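Orotidine 5'-phosphate decarboxylase (Lactobacillus acidophilus, PDB 3TFX) probably catalyses the decarboxylation of orotidine 5'-monophosphate to UMP, the last step of de novo UMP synthesis. Local coordinates at residues K117-T122 and G160-P165; I127-L132 and L140-Q145; F179-P184 and G209-V214. All blocks are in the same frame, centred on the assembly; numbering follows the deposited sequence.

Contact 1 of 3, residues K117-T122 and G160-P165; sequences KLLAVT and GVICSP
Leu118 opens the pairing with a weak bond, its O taking Gly160 N at 3.2 Å. At Leu119 the side chain turns into the barrel and lays CD2 over the backbone of Gly160, 3.7 Å from its CA; a beta-carbon on residue 160 would collide with that methyl. CD1 of Leu119 meets CD1 of Ile162 at 3.8 Å, the two side chains crossing at about a right angle. Ala120 makes the regular parallel ladder: its N reaches Gly160 O at 2.9 Å (167° at the hydrogen) and its O accepts Ile162 N at 3.0 Å, while its CB faces Val161 CG1 on the helix side of the sheet. Val121 CG2 lies 4.1 Å from Ile162 CG1, which stands beside its own backbone N (chi1 -49°) and from there carries CD1 to Leu119. Replacing Ile162 by an alanine would probably open a gap between Leu119 and Val121. Beyond the last direct bond a water takes over, accepting from Thr122 N (2.9 Å) and donating to Ile162 O. The short strand axes diverge by 44°, and this single water continues the link at the carboxyl end of the barrel, where TIM-barrel active sites lie.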
ATOM      1  N   LYS A 117       7.865   9.064  11.541  1.00 11.35           N
ATOM      2  CA  LYS A 117       8.307   9.884  10.410  1.00 10.87           C
ATOM      3  C   LYS A 117       7.620   9.374   9.146  1.00 10.12           C
ATOM      4  O   LYS A 117       7.560   8.174   8.923  1.00 10.18           O
ATOM      5  CB  LYS A 117       9.838   9.846  10.268  1.00 10.46           C
ATOM      6  CG  LYS A 117      10.580  10.352  11.497  1.00 11.79           C
ATOM      7  CD  LYS A 117      10.733  11.863  11.419  1.00 15.85           C
ATOM      8  CE  LYS A 117      10.387  12.570  12.715  1.00 19.01           C
ATOM      9  NZ  LYS A 117      11.470  12.527  13.725  1.00 20.98           N
ATOM     10  N   LEU A 118       7.082  10.289   8.343  1.00  9.53           N
ATOM     11  CA  LEU A 118       6.389   9.926   7.106  1.00  8.60           C
ATOM     12  C   LEU A 118       7.342  10.057   5.938  1.00  8.18           C
ATOM     13  O   LEU A 118       7.839  11.143   5.642  1.00  8.26           O
ATOM     14  CB  LEU A 118       5.177  10.837   6.875  1.00  8.38           C
ATOM     15  CG  LEU A 118       4.350  10.671   5.600  1.00  8.56           C
ATOM     16  CD1 LEU A 118       3.722   9.273   5.537  1.00  5.00           C
ATOM     17  CD2 LEU A 118       3.268  11.782   5.527  1.00  6.96           C
ATOM     18  N   LEU A 119       7.578   8.956   5.253  1.00  7.67           N
ATOM     19  CA  LEU A 119       8.508   8.976   4.141  1.00  7.65           C
ATOM     20  C   LEU A 119       7.761   8.756   2.838  1.00  7.33           C
ATOM     21  O   LEU A 119       6.926   7.856   2.744  1.00  7.67           O
ATOM     22  CB  LEU A 119       9.580   7.889   4.331  1.00  7.85           C
ATOM     23  CG  LEU A 119      10.354   7.908   5.648  1.00  7.39           C
ATOM     24  CD1 LEU A 119      11.106   6.589   5.844  1.00  5.48           C
ATOM     25  CD2 LEU A 119      11.324   9.084   5.667  1.00  7.34           C
ATOM     26  N   ALA A 120       8.075   9.558   1.834  1.00  6.86           N
ATOM     27  CA  ALA A 120       7.429   9.432   0.529  1.00  7.76           C
ATOM     28  C   ALA A 120       8.240   8.557  -0.392  1.00  8.29           C
ATOM     29  O   ALA A 120       9.467   8.699  -0.506  1.00  8.53           O
ATOM     30  CB  ALA A 120       7.205  10.793  -0.116  1.00  7.22           C
ATOM     31  N   VAL A 121       7.547   7.620  -1.015  1.00  8.96           N
ATOM     32  CA  VAL A 121       8.092   6.899  -2.132  1.00 10.09           C
ATOM     33  C   VAL A 121       7.826   7.739  -3.351  1.00 11.26           C
ATOM     34  O   VAL A 121       6.780   8.394  -3.480  1.00 11.47           O
ATOM     35  CB  VAL A 121       7.466   5.497  -2.277  1.00 10.83           C
ATOM     36  CG1 VAL A 121       7.730   4.899  -3.677  1.00 10.04           C
ATOM     37  CG2 VAL A 121       8.002   4.586  -1.167  1.00 10.70           C
ATOM     38  N   THR A 122       8.788   7.707  -4.251  1.00 12.17           N
ATOM     39  CA  THR A 122       8.807   8.581  -5.379  1.00 13.41           C
ATOM     40  C   THR A 122       8.465   7.693  -6.599  1.00 14.13           C
ATOM     41  O   THR A 122       7.266   7.414  -6.860  1.00 13.73           O
ATOM     42  CB  THR A 122      10.185   9.320  -5.328  1.00 13.77           C
ATOM     43  OG1 THR A 122      10.003  10.732  -5.150  1.00 16.14           O
ATOM     44  CG2 THR A 122      11.140   8.977  -6.426  1.00 11.87           C
ATOM     45  N   GLY A 160      10.460  12.929   4.971  1.00 11.05           N
ATOM     46  CA  GLY A 160      11.583  12.460   4.173  1.00 11.07           C
ATOM     47  C   GLY A 160      11.143  11.714   2.938  1.00 11.22           C
ATOM     48  O   GLY A 160       9.945  11.633   2.653  1.00 10.38           O
ATOM     49  N   VAL A 161      12.128  11.216   2.180  1.00 11.21           N
ATOM     50  CA  VAL A 161      11.877  10.384   1.009  1.00 11.68           C
ATOM     51  C   VAL A 161      12.765   9.127   1.010  1.00 11.74           C
ATOM     52  O   VAL A 161      13.837   9.105   1.606  1.00 10.84           O
ATOM     53  CB  VAL A 161      12.167  11.130  -0.309  1.00 12.03           C
ATOM     54  CG1 VAL A 161      11.065  12.105  -0.628  1.00 12.96           C
ATOM     55  CG2 VAL A 161      13.562  11.802  -0.262  1.00 11.82           C
ATOM     56  N   ILE A 162      12.312   8.096   0.310  1.00 12.23           N
ATOM     57  CA  ILE A 162      13.159   6.973  -0.033  1.00 12.26           C
ATOM     58  C   ILE A 162      13.800   7.322  -1.366  1.00 13.04           C
ATOM     59  O   ILE A 162      13.094   7.582  -2.332  1.00 12.93           O
ATOM     60  CB  ILE A 162      12.330   5.676  -0.215  1.00 13.33           C
ATOM     61  CG1 ILE A 162      11.359   5.452   0.966  1.00 11.60           C
ATOM     62  CG2 ILE A 162      13.257   4.470  -0.570  1.00 12.86           C
ATOM     63  CD1 ILE A 162      11.991   5.323   2.347  1.00 10.98           C
ATOM     64  N   CYS A 163      15.133   7.323  -1.419  1.00 13.46           N
ATOM     65  CA  CYS A 163      15.856   7.580  -2.654  1.00 14.08           C
ATOM     66  C   CYS A 163      17.096   6.707  -2.704  1.00 14.85           C
ATOM     67  O   CYS A 163      17.464   6.101  -1.715  1.00 14.56           O
ATOM     68  CB  CYS A 163      16.245   9.063  -2.764  1.00 13.81           C
ATOM     69  SG  CYS A 163      17.322   9.670  -1.419  1.00 13.24           S
ATOM     70  N   SER A 164      17.734   6.641  -3.866  1.00 16.16           N
ATOM     71  CA  SER A 164      18.985   5.915  -3.999  1.00 17.66           C
ATOM     72  C   SER A 164      20.111   6.794  -3.448  1.00 18.04           C
ATOM     73  O   SER A 164      20.002   8.021  -3.474  1.00 18.15           O
ATOM     74  CB  SER A 164      19.266   5.605  -5.465  1.00 17.72           C
ATOM     75  OG  SER A 164      20.155   6.573  -5.972  1.00 19.77           O
ATOM     76  N   PRO A 165      21.190   6.175  -2.941  1.00 18.68           N
ATOM     77  CA  PRO A 165      22.347   6.929  -2.461  1.00 19.17           C
ATOM     78  C   PRO A 165      22.811   8.032  -3.430  1.00 19.70           C
ATOM     79  O   PRO A 165      23.146   9.136  -2.992  1.00 19.24           O
ATOM     80  CB  PRO A 165      23.436   5.854  -2.303  1.00 19.41           C
ATOM     81  CG  PRO A 165      22.785   4.522  -2.684  1.00 19.26           C
ATOM     82  CD  PRO A 165      21.316   4.737  -2.642  1.00 18.69           C
TER
HETATM   83  O   HOH W   1      11.202   6.335  -3.576  1.00 12.64           O

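Contact 2 of 3, residues I127-L132 and L140-Q145; sequences ISDDVL and LPMAEQ
Met142, deposited as selenomethionine, reaches across from the start of its helix and brings its CE methyl to 3.7 Å from CD2 of Leu132. This is the main apolar contact. Leu132 CD2 also lies 4.1 Å from the SE atom, and the leucine methyl runs along the bent selenomethionine, nearest its CE end. CG2 of Ile127 approaches CE more loosely, at 4.2 Å, and Gln145 CG is a looser neighbour of Leu132 CD1, at 4.3 Å. The reach follows from the torsions of Met142: CG is anti to the backbone N (chi1 -173°), which sends the chain off the helix, and bends at chi2 (60°) and chi3 (72°) then fold CE in towards Leu132 and Ile127.

The two segments belong to the excursion between strands 117-121 and 160-162 of the TIM barrel, where the short helix 129-134 precedes the longer helix 142-155 of the beta-alpha-beta crossover. Each helix begins in this contact, with Ser128 and Pro141 at the N-cap positions. Ser128 O accepts Leu132 N and Pro141 O accepts Gln145 N, closing the two first turns.

No hydrogen bond joins the segments; side chains instead touch backbone and polar atoms by van der Waals contact. CE of Met142 sits 3.3 Å from Ile127 O, and CD2 of Leu132 lies 3.5 Å from Leu140 O and 3.6 Å from Met142 N, against the start of the second helix. At the exposed rim, Asp129 OD2 stands 3.4 Å from Met142 CB; its negative charge near the amino-terminal end of helix 142-155 is probably mildly favourable electrostatically.

Gln145 NE2 is hydrogen-bonded to Glu123 OE2. On the dimer side, Ile127 packs on Gly93 and Leu140 on Asn137 of the second subunit.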
ATOM      1  N   ILE A 127      10.245   0.638 -11.607  1.00 24.44           N
ATOM      2  CA  ILE A 127       9.890   1.460 -12.750  1.00 25.04           C
ATOM      3  C   ILE A 127      11.177   1.881 -13.466  1.00 25.64           C
ATOM      4  O   ILE A 127      11.943   2.692 -12.947  1.00 25.81           O
ATOM      5  CB  ILE A 127       9.081   2.733 -12.335  1.00 25.03           C
ATOM      6  CG1 ILE A 127       7.903   2.394 -11.391  1.00 25.77           C
ATOM      7  CG2 ILE A 127       8.624   3.514 -13.554  1.00 23.99           C
ATOM      8  CD1 ILE A 127       6.958   1.257 -11.849  1.00 24.61           C
ATOM      9  N   SER A 128      11.415   1.311 -14.646  1.00 26.03           N
ATOM     10  CA  SER A 128      12.505   1.752 -15.503  1.00 26.81           C
ATOM     11  C   SER A 128      12.035   2.969 -16.309  1.00 27.16           C
ATOM     12  O   SER A 128      10.852   3.349 -16.258  1.00 26.66           O
ATOM     13  CB  SER A 128      12.958   0.621 -16.436  1.00 26.51           C
ATOM     14  OG  SER A 128      11.871   0.129 -17.208  1.00 28.10           O
ATOM     15  N   ASP A 129      12.959   3.574 -17.049  1.00 27.58           N
ATOM     16  CA  ASP A 129      12.627   4.698 -17.932  1.00 28.38           C
ATOM     17  C   ASP A 129      11.506   4.392 -18.933  1.00 28.40           C
ATOM     18  O   ASP A 129      10.644   5.248 -19.170  1.00 28.28           O
ATOM     19  CB  ASP A 129      13.876   5.187 -18.659  1.00 28.80           C
ATOM     20  CG  ASP A 129      14.845   5.879 -17.726  1.00 30.25           C
ATOM     21  OD1 ASP A 129      15.994   5.407 -17.606  1.00 32.21           O
ATOM     22  OD2 ASP A 129      14.456   6.890 -17.104  1.00 32.39           O
ATOM     23  N   ASP A 130      11.531   3.184 -19.505  1.00 28.39           N
ATOM     24  CA  ASP A 130      10.491   2.713 -20.422  1.00 28.89           C
ATOM     25  C   ASP A 130       9.135   2.505 -19.727  1.00 28.54           C
ATOM     26  O   ASP A 130       8.087   2.862 -20.278  1.00 28.29           O
ATOM     27  CB  ASP A 130      10.917   1.412 -21.112  1.00 29.00           C
ATOM     28  CG  ASP A 130       9.848   0.878 -22.074  1.00 31.04           C
ATOM     29  OD1 ASP A 130       9.675   1.483 -23.160  1.00 31.64           O
ATOM     30  OD2 ASP A 130       9.185  -0.142 -21.747  1.00 32.61           O
ATOM     31  N   VAL A 131       9.165   1.917 -18.530  1.00 28.20           N
ATOM     32  CA  VAL A 131       7.949   1.744 -17.732  1.00 28.02           C
ATOM     33  C   VAL A 131       7.382   3.116 -17.342  1.00 27.85           C
ATOM     34  O   VAL A 131       6.168   3.344 -17.427  1.00 28.02           O
ATOM     35  CB  VAL A 131       8.181   0.850 -16.482  1.00 27.94           C
ATOM     36  CG1 VAL A 131       6.932   0.809 -15.605  1.00 28.18           C
ATOM     37  CG2 VAL A 131       8.561  -0.568 -16.905  1.00 28.02           C
ATOM     38  N   LEU A 132       8.273   4.030 -16.950  1.00 27.55           N
ATOM     39  CA  LEU A 132       7.884   5.398 -16.603  1.00 27.48           C
ATOM     40  C   LEU A 132       7.195   6.081 -17.779  1.00 27.65           C
ATOM     41  O   LEU A 132       6.159   6.736 -17.601  1.00 27.33           O
ATOM     42  CB  LEU A 132       9.102   6.227 -16.148  1.00 27.20           C
ATOM     43  CG  LEU A 132       8.864   7.703 -15.776  1.00 26.82           C
ATOM     44  CD1 LEU A 132       8.078   7.857 -14.464  1.00 26.08           C
ATOM     45  CD2 LEU A 132      10.172   8.468 -15.704  1.00 25.41           C
ATOM     46  N   LEU A 140       7.470  13.535 -17.802  1.00 28.00           N
ATOM     47  CA  LEU A 140       8.823  13.953 -17.388  1.00 28.04           C
ATOM     48  C   LEU A 140       9.830  12.789 -17.375  1.00 27.83           C
ATOM     49  O   LEU A 140       9.464  11.663 -17.023  1.00 27.85           O
ATOM     50  CB  LEU A 140       8.789  14.622 -16.004  1.00 27.84           C
ATOM     51  CG  LEU A 140       8.024  15.936 -15.806  1.00 28.35           C
ATOM     52  CD1 LEU A 140       8.093  16.378 -14.332  1.00 27.43           C
ATOM     53  CD2 LEU A 140       8.547  17.046 -16.721  1.00 28.59           C
ATOM     54  N   PRO A 141      11.105  13.058 -17.752  1.00 27.56           N
ATOM     55  CA  PRO A 141      12.156  12.052 -17.545  1.00 27.45           C
ATOM     56  C   PRO A 141      12.371  11.767 -16.054  1.00 27.28           C
ATOM     57  O   PRO A 141      11.982  12.579 -15.216  1.00 27.04           O
ATOM     58  CB  PRO A 141      13.408  12.694 -18.169  1.00 27.41           C
ATOM     59  CG  PRO A 141      13.113  14.134 -18.246  1.00 27.67           C
ATOM     60  CD  PRO A 141      11.623  14.233 -18.474  1.00 27.64           C
HETATM   61  N   MSE A 142      13.000  10.630 -15.754  1.00 27.08           N
HETATM   62  CA  MSE A 142      13.108  10.085 -14.398  1.00 27.40           C
HETATM   63  C   MSE A 142      13.563  11.084 -13.329  1.00 26.59           C
HETATM   64  O   MSE A 142      12.880  11.249 -12.314  1.00 26.13           O
HETATM   65  CB  MSE A 142      14.005   8.835 -14.393  1.00 28.14           C
HETATM   66  CG  MSE A 142      14.058   8.066 -13.063  1.00 31.33           C
HETATM   67 SE   MSE A 142      12.318   7.368 -12.445  1.00 38.76          SE
HETATM   68  CE  MSE A 142      12.063   5.929 -13.743  1.00 37.84           C
ATOM     69  N   ALA A 143      14.700  11.748 -13.572  1.00 25.58           N
ATOM     70  CA  ALA A 143      15.331  12.621 -12.576  1.00 24.61           C
ATOM     71  C   ALA A 143      14.467  13.820 -12.229  1.00 23.78           C
ATOM     72  O   ALA A 143      14.437  14.250 -11.071  1.00 23.42           O
ATOM     73  CB  ALA A 143      16.712  13.080 -13.043  1.00 24.82           C
ATOM     74  N   GLU A 144      13.775  14.347 -13.238  1.00 22.88           N
ATOM     75  CA  GLU A 144      12.865  15.477 -13.061  1.00 22.27           C
ATOM     76  C   GLU A 144      11.608  15.068 -12.298  1.00 20.70           C
ATOM     77  O   GLU A 144      11.123  15.821 -11.449  1.00 20.70           O
ATOM     78  CB  GLU A 144      12.485  16.095 -14.412  1.00 22.85           C
ATOM     79  CG  GLU A 144      13.579  16.969 -15.046  1.00 25.96           C
ATOM     80  CD  GLU A 144      13.131  17.655 -16.341  1.00 30.12           C
ATOM     81  OE1 GLU A 144      11.980  18.158 -16.400  1.00 31.43           O
ATOM     82  OE2 GLU A 144      13.934  17.695 -17.302  1.00 31.22           O
ATOM     83  N   GLN A 145      11.094  13.876 -12.602  1.00 18.95           N
ATOM     84  CA  GLN A 145       9.886  13.353 -11.960  1.00 17.36           C
ATOM     85  C   GLN A 145      10.147  13.050 -10.483  1.00 16.08           C
ATOM     86  O   GLN A 145       9.336  13.375  -9.614  1.00 15.39           O
ATOM     87  CB  GLN A 145       9.374  12.104 -12.701  1.00 17.55           C
ATOM     88  CG  GLN A 145       8.275  11.312 -11.971  1.00 16.62           C
ATOM     89  CD  GLN A 145       6.896  11.978 -12.028  1.00 18.25           C
ATOM     90  OE1 GLN A 145       6.729  13.095 -12.552  1.00 17.41           O
ATOM     91  NE2 GLN A 145       5.896  11.285 -11.492  1.00 17.99           N
TER

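Contact 3 of 3, residues F179-P184 and G209-V214; sequences FLYVTP and GSSAIV
Neighbouring parallel strands of the TIM barrel, 180-183 and 212-214, are joined here through the pairs Val182 with Ala212 and Thr183 with Ile213, their short axes only 20° apart. The regular ladder begins where Thr183 N donates to Ala212 O at 2.9 Å, an almost straight bond that runs nearly along the C=O direction.

Upstream of it the loop 209-211 pairs irregularly. Ser211 holds Tyr181 twice: its OG accepts Tyr181 N at 2.8 Å, and its own N donates to Tyr181 O at 2.8 Å. The hydroxyl stands in for the carbonyl that a continuing ladder would draw from Ser210, whose O instead bonds Arg5 NH1. With OG beside its own backbone N (chi1 -48°), Ser211 turns that oxygen back onto the strand, and its CB also rests against Leu180 CD2. Ala212 N adds a weak second bond to Tyr181 O, so this carbonyl has two donors. The ring of Tyr181 belongs to the helix side, packed on helix 168-175, with its OH bonded to Gly176 O. Just before Ser210, Gly209 closes the preceding helix in a Schellman motif, and its positive phi suits a residue without a side chain.

The hydroxyls of Thr183 and Ser210, both residues buried, share a hydrogen bond, OG1 to OG 2.8 Å, in which either could be the donor. Thr183 CG2 packs beside the same serine, 3.6 Å from Ser210 OG. Inside the barrel, Val182 CG2 faces Ala212 CB while its CG1 leans obliquely on Val214 CG1. That Val214 methyl then meets Pro184 CB at 3.8 Å, and Val214 N reaches Thr183 O at 3.1 Å from 46° out of the carbonyl plane.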
ATOM      1  N   PHE A 179      14.743  17.334   6.589  1.00 12.88           N
ATOM      2  CA  PHE A 179      14.223  16.268   5.737  1.00 11.73           C
ATOM      3  C   PHE A 179      15.117  15.044   5.886  1.00 11.49           C
ATOM      4  O   PHE A 179      16.328  15.168   6.131  1.00 11.72           O
ATOM      5  CB  PHE A 179      14.225  16.712   4.275  1.00 11.12           C
ATOM      6  CG  PHE A 179      13.095  16.138   3.444  1.00 10.15           C
ATOM      7  CD1 PHE A 179      11.768  16.283   3.842  1.00  9.71           C
ATOM      8  CD2 PHE A 179      13.365  15.490   2.235  1.00  9.29           C
ATOM      9  CE1 PHE A 179      10.717  15.776   3.059  1.00  8.86           C
ATOM     10  CE2 PHE A 179      12.326  14.981   1.442  1.00 10.02           C
ATOM     11  CZ  PHE A 179      10.996  15.140   1.851  1.00  9.94           C
ATOM     12  N   LEU A 180      14.519  13.867   5.743  1.00 10.58           N
ATOM     13  CA  LEU A 180      15.252  12.608   5.854  1.00 10.09           C
ATOM     14  C   LEU A 180      15.453  11.979   4.490  1.00  9.68           C
ATOM     15  O   LEU A 180      14.496  11.720   3.770  1.00  9.73           O
ATOM     16  CB  LEU A 180      14.511  11.640   6.783  1.00  9.88           C
ATOM     17  CG  LEU A 180      14.387  12.094   8.246  1.00 11.18           C
ATOM     18  CD1 LEU A 180      13.394  11.224   8.977  1.00 10.04           C
ATOM     19  CD2 LEU A 180      15.767  12.139   9.002  1.00  8.75           C
ATOM     20  N   TYR A 181      16.705  11.730   4.128  1.00  9.22           N
ATOM     21  CA  TYR A 181      16.993  11.004   2.896  1.00  9.19           C
ATOM     22  C   TYR A 181      17.339   9.570   3.277  1.00  9.07           C
ATOM     23  O   TYR A 181      18.428   9.304   3.792  1.00  8.63           O
ATOM     24  CB  TYR A 181      18.100  11.715   2.099  1.00  9.81           C
ATOM     25  CG  TYR A 181      17.772  13.180   1.869  1.00  8.43           C
ATOM     26  CD1 TYR A 181      16.993  13.568   0.783  1.00  9.50           C
ATOM     27  CD2 TYR A 181      18.201  14.163   2.755  1.00 10.14           C
ATOM     28  CE1 TYR A 181      16.665  14.912   0.563  1.00 10.40           C
ATOM     29  CE2 TYR A 181      17.882  15.524   2.543  1.00 11.06           C
ATOM     30  CZ  TYR A 181      17.104  15.878   1.451  1.00 10.13           C
ATOM     31  OH  TYR A 181      16.761  17.192   1.235  1.00 10.09           O
ATOM     32  N   VAL A 182      16.379   8.668   3.061  1.00  8.93           N
ATOM     33  CA  VAL A 182      16.489   7.267   3.480  1.00  9.14           C
ATOM     34  C   VAL A 182      16.848   6.389   2.281  1.00 10.61           C
ATOM     35  O   VAL A 182      16.096   6.332   1.297  1.00 11.17           O
ATOM     36  CB  VAL A 182      15.204   6.777   4.156  1.00  9.34           C
ATOM     37  CG1 VAL A 182      15.297   5.276   4.517  1.00  7.43           C
ATOM     38  CG2 VAL A 182      14.900   7.626   5.406  1.00  7.20           C
ATOM     39  N   THR A 183      18.004   5.725   2.365  1.00 10.46           N
ATOM     40  CA  THR A 183      18.622   5.072   1.202  1.00 11.32           C
ATOM     41  C   THR A 183      18.863   3.562   1.405  1.00 11.89           C
ATOM     42  O   THR A 183      19.730   3.184   2.196  1.00 11.24           O
ATOM     43  CB  THR A 183      19.975   5.748   0.842  1.00 11.22           C
ATOM     44  OG1 THR A 183      20.900   5.558   1.914  1.00 10.27           O
ATOM     45  CG2 THR A 183      19.805   7.246   0.629  1.00 10.79           C
ATOM     46  N   PRO A 184      18.110   2.697   0.677  1.00 13.28           N
ATOM     47  CA  PRO A 184      18.206   1.215   0.815  1.00 14.56           C
ATOM     48  C   PRO A 184      19.280   0.404   0.073  1.00 16.17           C
ATOM     49  O   PRO A 184      19.492  -0.782   0.395  1.00 17.62           O
ATOM     50  CB  PRO A 184      16.815   0.722   0.357  1.00 14.40           C
ATOM     51  CG  PRO A 184      16.340   1.767  -0.587  1.00 14.00           C
ATOM     52  CD  PRO A 184      16.918   3.092  -0.106  1.00 13.08           C
ATOM     53  N   GLY A 209      25.507  12.121   2.202  1.00 13.80           N
ATOM     54  CA  GLY A 209      24.459  12.789   2.985  1.00 12.84           C
ATOM     55  C   GLY A 209      23.200  11.987   3.293  1.00 12.22           C
ATOM     56  O   GLY A 209      22.185  12.567   3.650  1.00 11.59           O
ATOM     57  N   SER A 210      23.251  10.657   3.166  1.00 11.47           N
ATOM     58  CA  SER A 210      22.120   9.815   3.588  1.00 10.95           C
ATOM     59  C   SER A 210      21.782  10.027   5.083  1.00 10.50           C
ATOM     60  O   SER A 210      22.682  10.085   5.927  1.00 10.08           O
ATOM     61  CB  SER A 210      22.410   8.341   3.295  1.00 11.22           C
ATOM     62  OG  SER A 210      21.398   7.521   3.845  1.00 12.91           O
ATOM     63  N   SER A 211      20.494  10.196   5.401  1.00  9.63           N
ATOM     64  CA  SER A 211      20.063  10.353   6.796  1.00  8.67           C
ATOM     65  C   SER A 211      19.959   9.005   7.493  1.00  8.47           C
ATOM     66  O   SER A 211      20.047   8.928   8.714  1.00  7.98           O
ATOM     67  CB  SER A 211      18.695  11.041   6.873  1.00  8.90           C
ATOM     68  OG  SER A 211      18.655  12.189   6.048  1.00  7.64           O
ATOM     69  N   ALA A 212      19.727   7.954   6.708  1.00  8.18           N
ATOM     70  CA  ALA A 212      19.510   6.603   7.216  1.00  8.18           C
ATOM     71  C   ALA A 212      19.755   5.622   6.090  1.00  8.38           C
ATOM     72  O   ALA A 212      19.331   5.864   4.965  1.00  9.19           O
ATOM     73  CB  ALA A 212      18.072   6.439   7.729  1.00  8.11           C
ATOM     74  N   ILE A 213      20.399   4.497   6.385  1.00  8.10           N
ATOM     75  CA  ILE A 213      20.561   3.450   5.367  1.00  8.09           C
ATOM     76  C   ILE A 213      19.769   2.230   5.744  1.00  8.02           C
ATOM     77  O   ILE A 213      19.632   1.924   6.929  1.00  8.47           O
ATOM     78  CB  ILE A 213      22.057   3.049   5.137  1.00  7.38           C
ATOM     79  CG1 ILE A 213      22.693   2.516   6.437  1.00  7.56           C
ATOM     80  CG2 ILE A 213      22.816   4.230   4.547  1.00  7.09           C
ATOM     81  CD1 ILE A 213      24.157   2.087   6.335  1.00  6.87           C
ATOM     82  N   VAL A 214      19.246   1.533   4.742  1.00  8.24           N
ATOM     83  CA  VAL A 214      18.715   0.199   4.988  1.00  8.81           C
ATOM     84  C   VAL A 214      19.580  -0.927   4.388  1.00  9.06           C
ATOM     85  O   VAL A 214      20.005  -0.873   3.226  1.00  9.55           O
ATOM     86  CB  VAL A 214      17.139   0.077   4.803  1.00  9.50           C
ATOM     87  CG1 VAL A 214      16.513   1.318   4.147  1.00  9.01           C
ATOM     88  CG2 VAL A 214      16.709  -1.239   4.148  1.00  9.02           C
TER

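Contacts 1 and 3 are pieces of one closed sheet, their centres about 8 Å apart. Strand 160-162 of contact 1 adjoins strand 180-183 of contact 3, with probable hydrogen bonds from Val161 N to Leu180 O (2.9 Å) and from Val182 N to Val161 O (3.0 Å). Contact 2 lies inside the loop that contact 1 closes; its centre is about 17 Å from that of contact 1 and about 21 Å from that of contact 3, and it touches neither. The predicted active site lies near both barrel contacts: between side chains, Val121 is about 4 Å from Lys64, the predicted proton donor, and Val214 about 4 Å from Lys35, a predicted substrate-binding residue.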